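Local coordinates for nonsense-mediated mRNA decay protein 2 (Saccharomyces cerevisiae, PDB 4LUN), which takes part in nonsense-mediated decay, the degradation of mRNAs that contain premature stop codons, and interacts through its C-terminus with UPF1, at residues L80-V90 and R139-L150. Sequence-based numbering, arbitrary orientation.
Sequences LLNVLNKNDDV and RVKGNLRVFTEL
Arg145 meets Asn87 end-on: NH1 and NH2 both donate to the one amide oxygen, at 2.8 Å from NH1 to Asn87 OD1 and 2.6 Å from NH2 to the same atom. OD1 lies in the guanidinium plane, yet the Asn87 amide itself stands steeply across it, the two planes 77° apart. NH1 approaches nearly straight down the Asn87 carbonyl, whereas NH2 comes in from above the carbonyl plane. A bend at chi2 (-95°) swings the arginine chain over Val90, whose CG2 sits against one guanidinium face while CG1 comes within 3.6 Å of Arg145 NE. One turn further along the helix, Glu149 closes a salt bridge at the guanidinium edge, Arg145 NE to Glu149 OE2 at 3.0 Å, using the anti lone pair of OE2, and a water joins Arg145 NH1 to Asn85 OD1. With the rotation of the guanidinium fixed from several sides, a leucine in place of Arg145 would probably leave Asn87 OD1 and the Glu149 carboxylate without their shared partner and the turn at 82-86 less firmly tied to helix 130-152. The contact seats that turn, with the adjoining ends of helices 69-81 and 87-104, against helix 130-152, within the N-terminal MIF4G domain of Upf2, a HEAT-repeat, all-helical fold. Below these polar groups Val146 splits its two methyls, CG1 on Leu80 CD1 at 3.9 Å and CG2 between Val83 and Val90. Leu80 also sends CD2 tip to tip with Leu150 CD1 at 3.8 Å, and Phe116 of helix 106-116 packs on Leu80 as well. At the other end Arg139, extended from CG to NE, points NH2 at Asn82 OD1, but the modelled separation is too short to be relied on; Leu81 O lies over one guanidinium face.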
loop_
_atom_site.group_PDB
_atom_site.type_symbol
_atom_site.label_atom_id
_atom_site.label_comp_id
_atom_site.label_asym_id
_atom_site.label_seq_id
_atom_site.Cartn_x
_atom_site.Cartn_y
_atom_site.Cartn_z
ATOM N N LEU A 80 1.129 -4.675 -12.735
ATOM C CA LEU A 80 1.574 -4.042 -11.498
ATOM C C LEU A 80 0.572 -4.262 -10.371
ATOM O O LEU A 80 0.945 -4.524 -9.224
ATOM C CB LEU A 80 1.785 -2.543 -11.719
ATOM C CG LEU A 80 2.889 -1.913 -10.881
ATOM C CD1 LEU A 80 4.152 -2.753 -10.980
ATOM C CD2 LEU A 80 3.141 -0.495 -11.375
ATOM N N LEU A 81 -0.707 -4.153 -10.706
ATOM C CA LEU A 81 -1.764 -4.309 -9.716
ATOM C C LEU A 81 -1.851 -5.750 -9.234
ATOM O O LEU A 81 -2.409 -6.021 -8.174
ATOM C CB LEU A 81 -3.109 -3.854 -10.284
ATOM C CG LEU A 81 -3.314 -2.360 -10.543
ATOM C CD1 LEU A 81 -4.620 -2.120 -11.290
ATOM C CD2 LEU A 81 -3.321 -1.596 -9.237
ATOM N N ASN A 82 -1.294 -6.675 -10.010
ATOM C CA ASN A 82 -1.387 -8.091 -9.687
ATOM C C ASN A 82 -0.068 -8.723 -9.245
ATOM O O ASN A 82 0.042 -9.946 -9.169
ATOM C CB ASN A 82 -1.962 -8.864 -10.880
ATOM C CG ASN A 82 -3.421 -8.533 -11.139
ATOM O OD1 ASN A 82 -4.247 -8.557 -10.224
ATOM N ND2 ASN A 82 -3.744 -8.220 -12.387
ATOM N N VAL A 83 0.932 -7.898 -8.956
ATOM C CA VAL A 83 2.198 -8.413 -8.436
ATOM C C VAL A 83 1.944 -9.182 -7.140
ATOM O O VAL A 83 1.219 -8.710 -6.264
ATOM C CB VAL A 83 3.222 -7.281 -8.190
ATOM C CG1 VAL A 83 4.508 -7.835 -7.583
ATOM C CG2 VAL A 83 3.533 -6.553 -9.488
ATOM N N LEU A 84 2.529 -10.370 -7.032
ATOM C CA LEU A 84 2.337 -11.212 -5.854
ATOM C C LEU A 84 2.955 -10.558 -4.622
ATOM O O LEU A 84 3.707 -9.588 -4.740
ATOM C CB LEU A 84 2.977 -12.580 -6.088
ATOM C CG LEU A 84 2.600 -13.285 -7.391
ATOM C CD1 LEU A 84 3.512 -14.479 -7.646
ATOM C CD2 LEU A 84 1.142 -13.720 -7.361
ATOM N N ASN A 85 2.639 -11.078 -3.439
ATOM C CA ASN A 85 3.356 -10.654 -2.243
ATOM C C ASN A 85 4.598 -11.516 -2.052
ATOM O O ASN A 85 4.654 -12.389 -1.182
ATOM C CB ASN A 85 2.476 -10.692 -0.993
ATOM C CG ASN A 85 3.214 -10.211 0.246
ATOM O OD1 ASN A 85 4.187 -9.459 0.151
ATOM N ND2 ASN A 85 2.762 -10.654 1.415
ATOM N N LYS A 86 5.584 -11.277 -2.906
ATOM C CA LYS A 86 6.865 -11.950 -2.820
ATOM C C LYS A 86 7.909 -10.865 -3.001
ATOM O O LYS A 86 7.851 -10.103 -3.963
ATOM C CB LYS A 86 6.989 -13.022 -3.907
ATOM C CG LYS A 86 5.958 -14.147 -3.799
ATOM C CD LYS A 86 6.225 -15.264 -4.806
ATOM C CE LYS A 86 7.530 -16.005 -4.518
ATOM N NZ LYS A 86 7.386 -17.068 -3.479
ATOM N N ASN A 87 8.842 -10.769 -2.065
ATOM C CA ASN A 87 9.805 -9.679 -2.100
ATOM C C ASN A 87 10.621 -9.640 -3.386
ATOM O O ASN A 87 10.928 -8.561 -3.897
ATOM C CB ASN A 87 10.711 -9.711 -0.870
ATOM C CG ASN A 87 9.969 -9.350 0.398
ATOM O OD1 ASN A 87 9.027 -8.556 0.370
ATOM N ND2 ASN A 87 10.379 -9.939 1.518
ATOM N N ASP A 88 10.949 -10.813 -3.919
ATOM C CA ASP A 88 11.740 -10.896 -5.148
ATOM C C ASP A 88 10.965 -10.454 -6.386
ATOM O O ASP A 88 11.542 -9.886 -7.319
ATOM C CB ASP A 88 12.296 -12.307 -5.339
ATOM C CG ASP A 88 13.504 -12.579 -4.466
ATOM O OD1 ASP A 88 13.542 -13.649 -3.825
ATOM O OD2 ASP A 88 14.418 -11.721 -4.425
ATOM N N ASP A 89 9.662 -10.712 -6.391
ATOM C CA ASP A 89 8.811 -10.289 -7.494
ATOM C C ASP A 89 8.620 -8.771 -7.488
ATOM O O ASP A 89 8.614 -8.135 -8.542
ATOM C CB ASP A 89 7.462 -11.003 -7.437
ATOM C CG ASP A 89 7.576 -12.481 -7.761
ATOM O OD1 ASP A 89 8.716 -12.984 -7.856
ATOM O OD2 ASP A 89 6.526 -13.138 -7.918
ATOM N N VAL A 90 8.468 -8.198 -6.300
ATOM C CA VAL A 90 8.402 -6.738 -6.155
ATOM C C VAL A 90 9.663 -6.047 -6.698
ATOM O O VAL A 90 9.575 -5.050 -7.417
ATOM C CB VAL A 90 8.129 -6.337 -4.677
ATOM C CG1 VAL A 90 8.212 -4.842 -4.494
ATOM C CG2 VAL A 90 6.762 -6.847 -4.233
ATOM N N ARG A 139 -5.179 -7.368 -0.895
ATOM C CA ARG A 139 -4.850 -6.796 -2.192
ATOM C C ARG A 139 -4.357 -5.354 -2.045
ATOM O O ARG A 139 -3.351 -4.971 -2.637
ATOM C CB ARG A 139 -6.057 -6.859 -3.125
ATOM C CG ARG A 139 -5.774 -6.252 -4.477
ATOM C CD ARG A 139 -6.714 -6.759 -5.551
ATOM N NE ARG A 139 -6.207 -6.410 -6.875
ATOM C CZ ARG A 139 -5.684 -7.278 -7.732
ATOM N NH1 ARG A 139 -5.611 -8.571 -7.426
ATOM N NH2 ARG A 139 -5.248 -6.854 -8.909
ATOM N N VAL A 140 -5.068 -4.574 -1.241
ATOM C CA VAL A 140 -4.705 -3.170 -0.998
ATOM C C VAL A 140 -3.301 -3.055 -0.425
ATOM O O VAL A 140 -2.537 -2.173 -0.828
ATOM C CB VAL A 140 -5.714 -2.504 -0.046
ATOM C CG1 VAL A 140 -5.151 -1.172 0.502
ATOM C CG2 VAL A 140 -7.006 -2.259 -0.781
ATOM N N LYS A 141 -2.962 -3.950 0.498
ATOM C CA LYS A 141 -1.657 -3.917 1.149
ATOM C C LYS A 141 -0.569 -4.209 0.141
ATOM O O LYS A 141 0.486 -3.589 0.176
ATOM C CB LYS A 141 -1.589 -4.920 2.318
ATOM C CG LYS A 141 -2.485 -4.527 3.483
ATOM C CD LYS A 141 -2.233 -5.376 4.730
ATOM C CE LYS A 141 -2.273 -6.853 4.443
ATOM N NZ LYS A 141 -2.348 -7.641 5.719
ATOM N N GLY A 142 -0.822 -5.150 -0.756
ATOM C CA GLY A 142 0.135 -5.445 -1.816
ATOM C C GLY A 142 0.316 -4.269 -2.757
ATOM O O GLY A 142 1.439 -3.935 -3.160
ATOM N N ASN A 143 -0.799 -3.657 -3.138
ATOM C CA ASN A 143 -0.753 -2.479 -3.993
ATOM C C ASN A 143 -0.032 -1.324 -3.313
ATOM O O ASN A 143 0.739 -0.602 -3.951
ATOM C CB ASN A 143 -2.168 -2.058 -4.397
ATOM C CG ASN A 143 -2.836 -3.072 -5.317
ATOM O OD1 ASN A 143 -2.156 -3.854 -5.990
ATOM N ND2 ASN A 143 -4.161 -3.045 -5.367
ATOM N N LEU A 144 -0.280 -1.148 -2.020
ATOM C CA LEU A 144 0.402 -0.094 -1.272
ATOM C C LEU A 144 1.894 -0.370 -1.205
ATOM O O LEU A 144 2.709 0.541 -1.310
ATOM C CB LEU A 144 -0.181 0.017 0.151
ATOM C CG LEU A 144 0.486 0.984 1.134
ATOM C CD1 LEU A 144 0.314 2.435 0.665
ATOM C CD2 LEU A 144 -0.114 0.791 2.517
ATOM N N ARG A 145 2.262 -1.640 -1.057
ATOM C CA ARG A 145 3.680 -1.967 -0.931
ATOM C C ARG A 145 4.404 -1.637 -2.226
ATOM O O ARG A 145 5.465 -0.993 -2.226
ATOM C CB ARG A 145 3.844 -3.448 -0.585
ATOM C CG ARG A 145 5.260 -3.836 -0.197
ATOM C CD ARG A 145 6.028 -4.377 -1.368
ATOM N NE ARG A 145 7.418 -4.653 -1.007
ATOM C CZ ARG A 145 7.850 -5.834 -0.583
ATOM N NH1 ARG A 145 7.000 -6.848 -0.469
ATOM N NH2 ARG A 145 9.131 -6.002 -0.279
ATOM N N VAL A 146 3.810 -2.055 -3.335
ATOM C CA VAL A 146 4.403 -1.829 -4.653
ATOM C C VAL A 146 4.477 -0.338 -4.967
ATOM O O VAL A 146 5.483 0.146 -5.498
ATOM C CB VAL A 146 3.631 -2.605 -5.747
ATOM C CG1 VAL A 146 4.041 -2.133 -7.138
ATOM C CG2 VAL A 146 3.880 -4.114 -5.591
ATOM N N PHE A 147 3.407 0.385 -4.639
ATOM C CA PHE A 147 3.399 1.827 -4.826
ATOM C C PHE A 147 4.568 2.460 -4.098
ATOM O O PHE A 147 5.270 3.306 -4.653
ATOM C CB PHE A 147 2.117 2.472 -4.317
ATOM C CG PHE A 147 2.174 3.968 -4.352
ATOM C CD1 PHE A 147 1.780 4.651 -5.489
ATOM C CD2 PHE A 147 2.645 4.687 -3.263
ATOM C CE1 PHE A 147 1.862 6.038 -5.548
ATOM C CE2 PHE A 147 2.729 6.072 -3.316
ATOM C CZ PHE A 147 2.326 6.742 -4.467
ATOM N N THR A 148 4.755 2.052 -2.847
ATOM C CA THR A 148 5.753 2.677 -1.992
ATOM C C THR A 148 7.170 2.386 -2.481
ATOM O O THR A 148 8.042 3.270 -2.437
ATOM C CB THR A 148 5.556 2.273 -0.523
ATOM O OG1 THR A 148 4.222 2.615 -0.138
ATOM C CG2 THR A 148 6.504 3.058 0.373
ATOM N N GLU A 149 7.392 1.176 -2.981
ATOM C CA GLU A 149 8.709 0.819 -3.494
ATOM C C GLU A 149 9.031 1.677 -4.718
ATOM O O GLU A 149 10.187 2.097 -4.915
ATOM C CB GLU A 149 8.792 -0.666 -3.862
ATOM C CG GLU A 149 8.538 -1.655 -2.726
ATOM C CD GLU A 149 9.663 -1.738 -1.702
ATOM O OE1 GLU A 149 10.639 -0.955 -1.782
ATOM O OE2 GLU A 149 9.560 -2.601 -0.803
ATOM N N LEU A 150 8.013 1.958 -5.531
ATOM C CA LEU A 150 8.206 2.806 -6.715
ATOM C C LEU A 150 8.297 4.289 -6.368
ATOM O O LEU A 150 8.865 5.090 -7.125
ATOM C CB LEU A 150 7.091 2.580 -7.748
ATOM C CG LEU A 150 7.160 1.222 -8.427
ATOM C CD1 LEU A 150 5.849 0.944 -9.165
ATOM C CD2 LEU A 150 8.344 1.199 -9.396
HETATM O O HOH W 1 2.974 -6.921 -3.441
HETATM O O HOH W 2 4.088 -6.993 -1.163
#